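Local coordinates for beta-N-acetylhexosaminidase (Mycobacterium smegmatis, PDB 4YYF), which probably hydrolyses terminal non-reducing N-acetyl-D-hexosamine residues from N-acetyl-beta-D-hexosaminides, at residues A[42-47]-A[350-355]; A[153-158]-A[286-291]; A[311-316]-A[340-345]; A[319-322]-A[326-329]. The protein carries 1 engineered substitution. One frame throughout, in Å; residues are numbered along the deposited sequence.

Interaction 1 (A[42-47]-A[350-355]); sequences RDKLAQ and ASLQRN. With NA (sodium ion), chain F.
Lys44 and Leu352 mark the closest passage of the backbones, their CA atoms 6.5 Å apart, where the short helix 41-46 meets the long helix 345-357. Leu352 works as a wedge with two branches. Its CG stands anti to the backbone N (chi1 172°), which brings both methyls up to the other helix: CD2 lies across the aliphatic chain of Lys44, 3.6 Å from Lys44 CG, while CD1 presses on Gln47 CG at 3.5 Å. The polar ends of those two side chains go elsewhere, Lys44 NZ to the carbonyl of Ala37 and Gln47 OE1 to Lys359 NZ. In this glycosyl hydrolase family 3 barrel the contact brings together the first and last helices of the modelled chain, whose two ends are also joined by the Cys34-Cys364 disulfide. One turn on from Leu352, the Asn355 amide rests against the backbone of Gln47, with Asn355 CG 3.7 Å from Gln47 O. It is held in place by its own helix: Asn355 ND2 donates to Ser351 O at 2.8 Å, from 49° above the carbonyl plane, while Asn355 N reaches the same oxygen from the opposite face. Asn318 ND2 and Asp317 O engage the amide as well. Ser351 OG takes no part in the helix contact but binds the sodium ion at 2.2 Å, with Ala347 O and two waters as fellow ligands.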
loop_
_atom_site.group_PDB
_atom_site.type_symbol
_atom_site.label_atom_id
_atom_site.label_comp_id
_atom_site.label_asym_id
_atom_site.label_seq_id
_atom_site.Cartn_x
_atom_site.Cartn_y
_atom_site.Cartn_z
ATOM N N ARG A 42 3.383 -21.902 -5.251
ATOM C CA ARG A 42 3.223 -21.346 -3.910
ATOM C C ARG A 42 4.150 -20.145 -3.701
ATOM O O ARG A 42 3.793 -19.187 -3.014
ATOM C CB ARG A 42 3.464 -22.443 -2.856
ATOM C CG ARG A 42 3.146 -22.057 -1.411
ATOM C CD ARG A 42 3.203 -23.296 -0.524
ATOM N NE ARG A 42 2.843 -23.048 0.874
ATOM C CZ ARG A 42 1.619 -23.198 1.374
ATOM N NH1 ARG A 42 0.606 -23.574 0.589
ATOM N NH2 ARG A 42 1.406 -22.967 2.665
ATOM N N ASP A 43 5.330 -20.172 -4.309
ATOM C CA ASP A 43 6.242 -19.029 -4.169
ATOM C C ASP A 43 5.809 -17.830 -5.012
ATOM O O ASP A 43 6.067 -16.676 -4.640
ATOM C CB ASP A 43 7.685 -19.430 -4.491
ATOM C CG ASP A 43 8.250 -20.422 -3.489
ATOM O OD1 ASP A 43 7.642 -20.607 -2.411
ATOM O OD2 ASP A 43 9.304 -21.020 -3.784
ATOM N N LYS A 44 5.170 -18.099 -6.150
ATOM C CA LYS A 44 4.552 -17.031 -6.929
ATOM C C LYS A 44 3.472 -16.373 -6.102
ATOM O O LYS A 44 3.364 -15.156 -6.088
ATOM C CB LYS A 44 3.914 -17.563 -8.205
ATOM C CG LYS A 44 4.879 -18.099 -9.231
ATOM C CD LYS A 44 4.105 -18.511 -10.468
ATOM C CE LYS A 44 5.026 -18.805 -11.634
ATOM N NZ LYS A 44 4.236 -19.019 -12.888
ATOM N N LEU A 45 2.657 -17.185 -5.429
ATOM C CA LEU A 45 1.581 -16.655 -4.577
ATOM C C LEU A 45 2.120 -15.867 -3.387
ATOM O O LEU A 45 1.587 -14.794 -3.041
ATOM C CB LEU A 45 0.644 -17.777 -4.097
ATOM C CG LEU A 45 -0.161 -18.451 -5.220
ATOM C CD1 LEU A 45 -0.849 -19.729 -4.745
ATOM C CD2 LEU A 45 -1.183 -17.465 -5.765
ATOM N N ALA A 46 3.188 -16.369 -2.768
ATOM C CA ALA A 46 3.749 -15.673 -1.608
ATOM C C ALA A 46 4.312 -14.308 -1.998
ATOM O O ALA A 46 4.370 -13.386 -1.180
ATOM C CB ALA A 46 4.824 -16.534 -0.913
ATOM N N GLN A 47 4.715 -14.165 -3.257
ATOM C CA GLN A 47 5.254 -12.891 -3.713
ATOM C C GLN A 47 4.183 -11.790 -3.755
ATOM O O GLN A 47 4.501 -10.599 -3.811
ATOM C CB GLN A 47 5.917 -13.086 -5.084
ATOM C CG GLN A 47 6.587 -11.853 -5.632
ATOM C CD GLN A 47 7.703 -11.334 -4.745
ATOM O OE1 GLN A 47 7.880 -10.107 -4.617
ATOM N NE2 GLN A 47 8.477 -12.260 -4.141
ATOM N N ALA A 350 0.327 -11.799 -13.848
ATOM C CA ALA A 350 0.413 -10.354 -14.094
ATOM C C ALA A 350 0.893 -9.621 -12.848
ATOM O O ALA A 350 1.718 -8.706 -12.926
ATOM C CB ALA A 350 -0.927 -9.797 -14.559
ATOM N N SER A 351 0.366 -10.021 -11.697
ATOM C CA SER A 351 0.691 -9.366 -10.434
ATOM C C SER A 351 2.095 -9.721 -9.970
ATOM O O SER A 351 2.781 -8.904 -9.353
ATOM C CB SER A 351 -0.332 -9.743 -9.356
ATOM O OG SER A 351 -1.576 -9.116 -9.625
ATOM N N LEU A 352 2.510 -10.949 -10.248
ATOM C CA LEU A 352 3.875 -11.364 -9.958
ATOM C C LEU A 352 4.868 -10.484 -10.732
ATOM O O LEU A 352 5.831 -9.979 -10.159
ATOM C CB LEU A 352 4.057 -12.844 -10.309
ATOM C CG LEU A 352 5.476 -13.404 -10.237
ATOM C CD1 LEU A 352 6.035 -13.258 -8.821
ATOM C CD2 LEU A 352 5.495 -14.866 -10.682
ATOM N N GLN A 353 4.617 -10.286 -12.024
ATOM C CA GLN A 353 5.438 -9.386 -12.833
ATOM C C GLN A 353 5.477 -7.955 -12.292
ATOM O O GLN A 353 6.538 -7.332 -12.266
ATOM C CB GLN A 353 4.963 -9.372 -14.293
ATOM C CG GLN A 353 5.027 -10.733 -14.998
ATOM C CD GLN A 353 4.239 -10.743 -16.292
ATOM O OE1 GLN A 353 4.167 -9.727 -16.992
ATOM N NE2 GLN A 353 3.643 -11.894 -16.627
ATOM N N ARG A 354 4.328 -7.420 -11.892
ATOM C CA ARG A 354 4.296 -6.053 -11.364
ATOM C C ARG A 354 5.074 -5.920 -10.075
ATOM O O ARG A 354 5.706 -4.896 -9.838
ATOM C CB ARG A 354 2.855 -5.575 -11.144
ATOM C CG ARG A 354 2.098 -5.402 -12.449
ATOM C CD ARG A 354 0.758 -4.774 -12.209
ATOM N NE ARG A 354 0.014 -4.575 -13.450
ATOM C CZ ARG A 354 -1.114 -5.210 -13.749
ATOM N NH1 ARG A 354 -1.619 -6.077 -12.881
ATOM N NH2 ARG A 354 -1.733 -4.969 -14.904
ATOM N N ASN A 355 4.996 -6.937 -9.223
ATOM C CA ASN A 355 5.761 -6.941 -7.978
ATOM C C ASN A 355 7.245 -7.035 -8.252
ATOM O O ASN A 355 8.041 -6.403 -7.558
ATOM C CB ASN A 355 5.350 -8.103 -7.068
ATOM C CG ASN A 355 4.151 -7.774 -6.221
ATOM O OD1 ASN A 355 4.263 -7.025 -5.249
ATOM N ND2 ASN A 355 2.991 -8.346 -6.568
HETATM NA NA NA F . -3.402 -9.816 -10.733
HETATM O O HOH W 1 -3.859 -7.574 -10.607
HETATM O O HOH W 2 -4.674 -10.028 -8.848
#

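Interaction 2 (A[153-158]-A[286-291]); sequences VDFAPV and LVYTDD
Phe155 and Tyr288 form a T-shaped aromatic pair, the edge of the phenylalanine directed at the face of the tyrosine. The ring centroids are 5.1 Å apart and the planes stand at 81°. Phe155 CE1 sits almost exactly over the middle of the tyrosine ring, 3.8 Å above its plane, so it is about equally far from all six ring carbons; the nearest is Tyr288 CD1, at 3.9 Å from Phe155 CE1. Aliphatic packing extends the patch at the phenol end. Both methyls of Val153 meet the tyrosine oxygen, Val153 CG2 lying 3.8 Å from Tyr288 OH, and Val153 CG1 comes obliquely to the ring. Strands 153-154 and 287-289 are not neighbours: strands 199-205 and 246-249 stand between them in the sheet. The side chains therefore meet across the interior of a TIM barrel, close to the centre of the chain, where Phe155 also touches Met248, Ser102 and Asp104. Polar bonding shapes the backbone that bears the rings instead of crossing between the segments. Phe155 is the centre of an inverse gamma turn, with a weak bond from Ala156 N to Asp154 O, and its own carbonyl takes a hydrogen bond from Lys203 NZ. Beyond Tyr288, Thr289 OG1 donates to Asp290 O at 2.9 Å, and Asp291 N to Asp290 OD1 at 2.7 Å. The second bond meets the carboxylate oxygen on its anti side, 31° out of plane, and Asp291 OD1 in turn receives the backbone N of Ser293 and of Ser294.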
loop_
_atom_site.group_PDB
_atom_site.type_symbol
_atom_site.label_atom_id
_atom_site.label_comp_id
_atom_site.label_asym_id
_atom_site.label_seq_id
_atom_site.Cartn_x
_atom_site.Cartn_y
_atom_site.Cartn_z
ATOM N N VAL A 153 9.696 0.699 0.604
ATOM C CA VAL A 153 8.366 1.185 0.246
ATOM C C VAL A 153 7.810 2.028 1.378
ATOM O O VAL A 153 7.839 1.599 2.527
ATOM C CB VAL A 153 7.374 0.016 0.019
ATOM C CG1 VAL A 153 5.980 0.559 -0.298
ATOM C CG2 VAL A 153 7.844 -0.910 -1.105
ATOM N N ASP A 154 7.297 3.218 1.063
ATOM C CA ASP A 154 6.579 4.021 2.055
ATOM C C ASP A 154 5.125 4.137 1.620
ATOM O O ASP A 154 4.843 4.576 0.503
ATOM C CB ASP A 154 7.199 5.432 2.185
ATOM C CG ASP A 154 6.578 6.262 3.316
ATOM O OD1 ASP A 154 5.737 5.739 4.088
ATOM O OD2 ASP A 154 6.954 7.454 3.466
ATOM N N PHE A 155 4.199 3.770 2.500
ATOM C CA PHE A 155 2.782 3.942 2.192
ATOM C C PHE A 155 2.407 5.402 2.392
ATOM O O PHE A 155 1.715 5.760 3.341
ATOM C CB PHE A 155 1.933 3.025 3.062
ATOM C CG PHE A 155 2.142 1.558 2.771
ATOM C CD1 PHE A 155 2.115 1.089 1.457
ATOM C CD2 PHE A 155 2.394 0.658 3.798
ATOM C CE1 PHE A 155 2.304 -0.282 1.175
ATOM C CE2 PHE A 155 2.592 -0.708 3.527
ATOM C CZ PHE A 155 2.539 -1.170 2.207
ATOM N N ALA A 156 2.901 6.235 1.484
ATOM C CA ALA A 156 2.667 7.674 1.504
ATOM C C ALA A 156 3.015 8.171 0.116
ATOM O O ALA A 156 3.822 7.553 -0.571
ATOM C CB ALA A 156 3.566 8.338 2.576
ATOM N N PRO A 157 2.442 9.305 -0.317
ATOM C CA PRO A 157 1.568 10.223 0.398
ATOM C C PRO A 157 0.102 9.838 0.314
ATOM O O PRO A 157 -0.360 9.229 -0.648
ATOM C CB PRO A 157 1.759 11.537 -0.365
ATOM C CG PRO A 157 1.962 11.072 -1.802
ATOM C CD PRO A 157 2.833 9.829 -1.641
ATOM N N VAL A 158 -0.623 10.237 1.346
ATOM C CA VAL A 158 -2.072 10.273 1.327
ATOM C C VAL A 158 -2.488 11.312 0.295
ATOM O O VAL A 158 -2.009 12.448 0.322
ATOM C CB VAL A 158 -2.585 10.714 2.711
ATOM C CG1 VAL A 158 -4.090 11.045 2.673
ATOM C CG2 VAL A 158 -2.284 9.634 3.745
ATOM N N LEU A 286 1.921 -1.115 -9.680
ATOM C CA LEU A 286 1.605 -1.971 -8.554
ATOM C C LEU A 286 0.463 -1.409 -7.718
ATOM O O LEU A 286 0.434 -0.219 -7.388
ATOM C CB LEU A 286 2.848 -2.118 -7.676
ATOM C CG LEU A 286 2.852 -3.247 -6.651
ATOM C CD1 LEU A 286 2.800 -4.578 -7.387
ATOM C CD2 LEU A 286 4.097 -3.156 -5.761
ATOM N N VAL A 287 -0.487 -2.272 -7.372
ATOM C CA VAL A 287 -1.638 -1.853 -6.575
ATOM C C VAL A 287 -1.733 -2.686 -5.296
ATOM O O VAL A 287 -1.877 -3.911 -5.363
ATOM C CB VAL A 287 -2.953 -1.963 -7.381
ATOM C CG1 VAL A 287 -4.121 -1.501 -6.535
ATOM C CG2 VAL A 287 -2.882 -1.110 -8.654
ATOM N N TYR A 288 -1.640 -2.018 -4.140
ATOM C CA TYR A 288 -1.775 -2.670 -2.838
ATOM C C TYR A 288 -3.204 -2.561 -2.327
ATOM O O TYR A 288 -3.944 -1.667 -2.743
ATOM C CB TYR A 288 -0.895 -1.965 -1.792
ATOM C CG TYR A 288 0.592 -2.226 -1.866
ATOM C CD1 TYR A 288 1.166 -3.249 -1.126
ATOM C CD2 TYR A 288 1.428 -1.413 -2.627
ATOM C CE1 TYR A 288 2.544 -3.482 -1.161
ATOM C CE2 TYR A 288 2.821 -1.639 -2.670
ATOM C CZ TYR A 288 3.356 -2.682 -1.935
ATOM O OH TYR A 288 4.714 -2.936 -1.951
ATOM N N THR A 289 -3.580 -3.444 -1.395
ATOM C CA THR A 289 -4.765 -3.202 -0.581
ATOM C C THR A 289 -4.337 -2.560 0.726
ATOM O O THR A 289 -3.187 -2.681 1.147
ATOM C CB THR A 289 -5.495 -4.497 -0.187
ATOM O OG1 THR A 289 -4.658 -5.231 0.720
ATOM C CG2 THR A 289 -5.821 -5.340 -1.406
ATOM N N ASP A 290 -5.287 -1.918 1.394
ATOM C CA ASP A 290 -5.105 -1.494 2.780
ATOM C C ASP A 290 -5.172 -2.775 3.625
ATOM O O ASP A 290 -5.462 -3.857 3.102
ATOM C CB ASP A 290 -6.222 -0.506 3.156
ATOM C CG ASP A 290 -5.892 0.364 4.373
ATOM O OD1 ASP A 290 -4.934 0.077 5.116
ATOM O OD2 ASP A 290 -6.628 1.346 4.590
ATOM N N ASP A 291 -4.889 -2.651 4.918
ATOM C CA ASP A 291 -4.797 -3.786 5.851
ATOM C C ASP A 291 -6.072 -4.635 5.870
ATOM O O ASP A 291 -7.146 -4.147 6.194
ATOM C CB ASP A 291 -4.439 -3.216 7.236
ATOM C CG ASP A 291 -4.651 -4.180 8.392
ATOM O OD1 ASP A 291 -4.670 -5.416 8.220
ATOM O OD2 ASP A 291 -4.780 -3.663 9.522
#

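Interaction 3 (A[311-316]-A[340-345]); sequences ALQAGA and SGELNQ
Gln313 reaches Glu342 by an extended side chain: CG is anti to the carbonyl carbon (chi1 -76°), and the rest runs straight outward to bring the amide to the Glu342 carbonyl. Leu343, with its CG anti to the backbone N, instead sends CD1 back against the helix. Gln313 NE2 donates to Glu342 O at 2.7 Å, with an N-H...O angle of 160°. The oxygen lies in the plane of the glutamine amide, yet the donor stands 41° above the plane of the peptide carbonyl. The chain of the glutamine lies close by as well, Gln313 CG being 3.2 Å from Glu342 O. Helix 304-314 ends just before Gly315, which has a positive phi, and the bond ties this helix of the barrel's outer layer to the connection between its next two helices, 327-340 and 345-357. That connection is itself well braced. Ser340 OG accepts from Glu342 N at 3.3 Å, an ST turn, and is hydrogen-bonded at 2.7 Å to Glu342 OE1, on the anti lone pair of that oxygen, with Ala337 O as a further partner of the hydroxyl; the other carboxylate oxygen is salt-bridged to Arg333. Asn344 is the N-cap of helix 345-357. Beneath this partly exposed polar side lies the buried one, where Leu343 CD1 packs at 4.2 Å on Leu312 CB and about as far from Leu312 O, with Leu309 and Ala337 also touching Leu343.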
loop_
_atom_site.group_PDB
_atom_site.type_symbol
_atom_site.label_atom_id
_atom_site.label_comp_id
_atom_site.label_asym_id
_atom_site.label_seq_id
_atom_site.Cartn_x
_atom_site.Cartn_y
_atom_site.Cartn_z
ATOM N N ALA A 311 -9.427 -10.031 -2.748
ATOM C CA ALA A 311 -8.629 -8.913 -3.240
ATOM C C ALA A 311 -7.903 -9.275 -4.533
ATOM O O ALA A 311 -7.958 -8.527 -5.503
ATOM C CB ALA A 311 -7.637 -8.428 -2.181
ATOM N N LEU A 312 -7.228 -10.420 -4.547
ATOM C CA LEU A 312 -6.478 -10.848 -5.728
ATOM C C LEU A 312 -7.410 -11.178 -6.882
ATOM O O LEU A 312 -7.046 -10.968 -8.048
ATOM C CB LEU A 312 -5.568 -12.048 -5.409
ATOM C CG LEU A 312 -4.553 -11.788 -4.300
ATOM C CD1 LEU A 312 -3.718 -13.052 -4.013
ATOM C CD2 LEU A 312 -3.658 -10.591 -4.648
ATOM N N GLN A 313 -8.603 -11.690 -6.571
ATOM C CA GLN A 313 -9.628 -11.916 -7.600
ATOM C C GLN A 313 -10.075 -10.592 -8.199
ATOM O O GLN A 313 -10.307 -10.488 -9.407
ATOM C CB GLN A 313 -10.880 -12.583 -7.014
ATOM C CG GLN A 313 -10.786 -14.053 -6.705
ATOM C CD GLN A 313 -12.058 -14.557 -6.034
ATOM O OE1 GLN A 313 -12.657 -13.860 -5.208
ATOM N NE2 GLN A 313 -12.488 -15.760 -6.402
ATOM N N ALA A 314 -10.224 -9.586 -7.346
ATOM C CA ALA A 314 -10.763 -8.302 -7.784
ATOM C C ALA A 314 -9.746 -7.536 -8.632
ATOM O O ALA A 314 -10.114 -6.783 -9.523
ATOM C CB ALA A 314 -11.212 -7.476 -6.593
ATOM N N GLY A 315 -8.466 -7.717 -8.351
ATOM C CA GLY A 315 -7.457 -7.089 -9.181
ATOM C C GLY A 315 -6.282 -6.473 -8.458
ATOM O O GLY A 315 -5.422 -5.864 -9.099
ATOM N N ALA A 316 -6.212 -6.637 -7.136
ATOM C CA ALA A 316 -5.038 -6.165 -6.412
ATOM C C ALA A 316 -3.810 -6.976 -6.822
ATOM O O ALA A 316 -3.918 -8.166 -7.123
ATOM C CB ALA A 316 -5.258 -6.250 -4.903
ATOM N N SER A 340 -9.524 -24.446 -8.249
ATOM C CA SER A 340 -10.971 -24.380 -8.474
ATOM C C SER A 340 -11.327 -23.367 -9.564
ATOM O O SER A 340 -12.457 -23.353 -10.060
ATOM C CB SER A 340 -11.695 -24.002 -7.186
ATOM O OG SER A 340 -11.428 -22.646 -6.869
ATOM N N GLY A 341 -10.368 -22.513 -9.919
ATOM C CA GLY A 341 -10.595 -21.465 -10.900
ATOM C C GLY A 341 -11.239 -20.230 -10.310
ATOM O O GLY A 341 -11.728 -19.357 -11.038
ATOM N N GLU A 342 -11.245 -20.156 -8.983
ATOM C CA GLU A 342 -11.702 -18.956 -8.306
ATOM C C GLU A 342 -10.694 -17.862 -8.569
ATOM O O GLU A 342 -11.023 -16.674 -8.541
ATOM C CB GLU A 342 -11.781 -19.196 -6.804
ATOM C CG GLU A 342 -12.950 -20.031 -6.361
ATOM C CD GLU A 342 -12.821 -20.392 -4.900
ATOM O OE1 GLU A 342 -12.046 -21.321 -4.586
ATOM O OE2 GLU A 342 -13.467 -19.716 -4.074
ATOM N N LEU A 343 -9.451 -18.278 -8.781
ATOM C CA LEU A 343 -8.357 -17.344 -9.026
ATOM C C LEU A 343 -7.676 -17.761 -10.319
ATOM O O LEU A 343 -7.212 -18.888 -10.435
ATOM C CB LEU A 343 -7.353 -17.380 -7.870
ATOM C CG LEU A 343 -6.141 -16.448 -8.000
ATOM C CD1 LEU A 343 -6.616 -15.018 -8.143
ATOM C CD2 LEU A 343 -5.207 -16.580 -6.805
ATOM N N ASN A 344 -7.631 -16.867 -11.297
ATOM C CA ASN A 344 -7.068 -17.221 -12.590
ATOM C C ASN A 344 -5.543 -17.169 -12.563
ATOM O O ASN A 344 -4.967 -16.274 -11.948
ATOM C CB ASN A 344 -7.591 -16.270 -13.664
ATOM C CG ASN A 344 -7.240 -16.727 -15.064
ATOM O OD1 ASN A 344 -6.182 -16.380 -15.598
ATOM N ND2 ASN A 344 -8.130 -17.514 -15.671
ATOM N N GLN A 345 -4.892 -18.104 -13.253
ATOM C CA GLN A 345 -3.427 -18.097 -13.341
ATOM C C GLN A 345 -2.890 -16.763 -13.882
ATOM O O GLN A 345 -1.832 -16.289 -13.467
ATOM C CB GLN A 345 -2.941 -19.264 -14.210
ATOM C CG GLN A 345 -1.422 -19.449 -14.206
ATOM C CD GLN A 345 -0.846 -19.626 -12.805
ATOM O OE1 GLN A 345 -1.344 -20.428 -12.010
ATOM N NE2 GLN A 345 0.205 -18.864 -12.492
#

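Interaction 4 (A[319-322]-A[326-329]); sequences ALWI and EVPA
Trp321 meets Glu326 at the edge of its indole, at the pyrrole nitrogen, and Val327 obliquely at the six-membered ring. The apolar half is the tightly packed one. Val327 CG2 approaches Trp321 CZ2 at 3.8 Å and Trp321 CH2 at 4.1 Å, the two side chains crossing at about a right angle. The indole reaches this place from the strand with CG in the crowded position between backbone N and carbonyl carbon (chi1 78°), and it also packs on Leu49 and Val51 of strand 49-52 and on Val304 and Val308 of helix 304-314. Val327 also touches Val51, as well as Val62 and His66 of helix 56-66. The other half is more open. Glu326 is only partly buried, and its chain bends beyond CG so that the carboxylate folds toward the indole. Trp321 NE1 donates to Glu326 OE1 at 3.0 Å with an N-H...O angle of 156°. The oxygen sits in the plane of the indole, whereas the donor comes from 51° above the carboxylate plane. Thr323 OG1 is a second hydrogen-bonding partner of Glu326 OE1, so two bonds grip that oxygen, which probably helps to set the rotation of the indole. A tryptophan on the outward face of a strand, gripped by residues at the loop-to-helix junction that follows a short loop, here closes the strand-to-helix turn of a beta-alpha unit in a TIM barrel.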
loop_
_atom_site.group_PDB
_atom_site.type_symbol
_atom_site.label_atom_id
_atom_site.label_comp_id
_atom_site.label_asym_id
_atom_site.label_seq_id
_atom_site.Cartn_x
_atom_site.Cartn_y
_atom_site.Cartn_z
ATOM N N ALA A 319 -1.602 -8.120 -1.583
ATOM C CA ALA A 319 -2.525 -8.203 -0.453
ATOM C C ALA A 319 -1.747 -8.007 0.827
ATOM O O ALA A 319 -0.810 -8.766 1.122
ATOM C CB ALA A 319 -3.226 -9.555 -0.442
ATOM N N LEU A 320 -2.149 -6.996 1.594
ATOM C CA LEU A 320 -1.421 -6.574 2.781
ATOM C C LEU A 320 -2.256 -6.842 4.031
ATOM O O LEU A 320 -3.447 -6.536 4.058
ATOM C CB LEU A 320 -1.132 -5.067 2.658
ATOM C CG LEU A 320 -0.432 -4.203 3.727
ATOM C CD1 LEU A 320 -1.373 -3.689 4.779
ATOM C CD2 LEU A 320 0.712 -4.917 4.394
ATOM N N TRP A 321 -1.635 -7.421 5.056
ATOM C CA TRP A 321 -2.241 -7.482 6.393
ATOM C C TRP A 321 -1.135 -7.493 7.443
ATOM O O TRP A 321 0.042 -7.540 7.091
ATOM C CB TRP A 321 -3.248 -8.638 6.532
ATOM C CG TRP A 321 -2.677 -10.028 6.744
ATOM C CD1 TRP A 321 -2.583 -10.707 7.935
ATOM C CD2 TRP A 321 -2.183 -10.924 5.730
ATOM N NE1 TRP A 321 -2.047 -11.962 7.720
ATOM C CE2 TRP A 321 -1.795 -12.117 6.382
ATOM C CE3 TRP A 321 -2.025 -10.826 4.342
ATOM C CZ2 TRP A 321 -1.246 -13.204 5.684
ATOM C CZ3 TRP A 321 -1.485 -11.907 3.651
ATOM C CH2 TRP A 321 -1.102 -13.078 4.325
ATOM N N ILE A 322 -1.480 -7.400 8.722
ATOM C CA ILE A 322 -0.463 -6.954 9.673
ATOM C C ILE A 322 0.142 -8.010 10.593
ATOM O O ILE A 322 0.845 -7.672 11.542
ATOM C CB ILE A 322 -0.899 -5.682 10.457
ATOM C CG1 ILE A 322 -2.080 -5.969 11.385
ATOM C CG2 ILE A 322 -1.234 -4.546 9.475
ATOM C CD1 ILE A 322 -2.436 -4.792 12.287
ATOM N N GLU A 326 -1.052 -16.032 9.734
ATOM C CA GLU A 326 -2.032 -16.570 8.794
ATOM C C GLU A 326 -1.420 -17.004 7.463
ATOM O O GLU A 326 -2.111 -17.569 6.615
ATOM C CB GLU A 326 -3.133 -15.536 8.535
ATOM C CG GLU A 326 -3.938 -15.146 9.771
ATOM C CD GLU A 326 -3.247 -14.106 10.647
ATOM O OE1 GLU A 326 -2.151 -13.615 10.278
ATOM O OE2 GLU A 326 -3.807 -13.779 11.717
ATOM N N VAL A 327 -0.130 -16.739 7.276
ATOM C CA VAL A 327 0.481 -16.925 5.960
ATOM C C VAL A 327 0.319 -18.348 5.382
ATOM O O VAL A 327 -0.102 -18.502 4.241
ATOM C CB VAL A 327 1.962 -16.493 5.945
ATOM C CG1 VAL A 327 2.652 -17.006 4.687
ATOM C CG2 VAL A 327 2.071 -14.956 6.046
ATOM N N PRO A 328 0.629 -19.387 6.170
ATOM C CA PRO A 328 0.449 -20.707 5.536
ATOM C C PRO A 328 -1.011 -21.051 5.200
ATOM O O PRO A 328 -1.243 -21.703 4.185
ATOM C CB PRO A 328 1.022 -21.693 6.569
ATOM C CG PRO A 328 1.145 -20.929 7.853
ATOM C CD PRO A 328 1.281 -19.478 7.488
ATOM N N ALA A 329 -1.967 -20.619 6.018
ATOM C CA ALA A 329 -3.385 -20.850 5.718
ATOM C C ALA A 329 -3.823 -20.058 4.488
ATOM O O ALA A 329 -4.643 -20.520 3.677
ATOM C CB ALA A 329 -4.243 -20.486 6.908
#

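Interaction 2 is the innermost contact, its centre about 2 Å from that of the chain, and relies on aromatic and aliphatic packing between strands across the barrel. Interactions 1, 3 and 4 have their centres 14 to 19 Å from that of the chain, in and under the helical layer. Interactions 1 and 4 are still mostly buried, with apolar contacts dominating interaction 1 and a mixed polar and apolar grip in interaction 4; interaction 3, the outermost, adds a hydrogen bond on its partly exposed side. The sheet links 2 with 4, where Thr289 OG1 and Leu320 N probably hydrogen-bond. The early part of helix 327-340 lies in interaction 4 and its end in interaction 3, and helix 345-357, capped in interaction 3, carries the second segment of interaction 1.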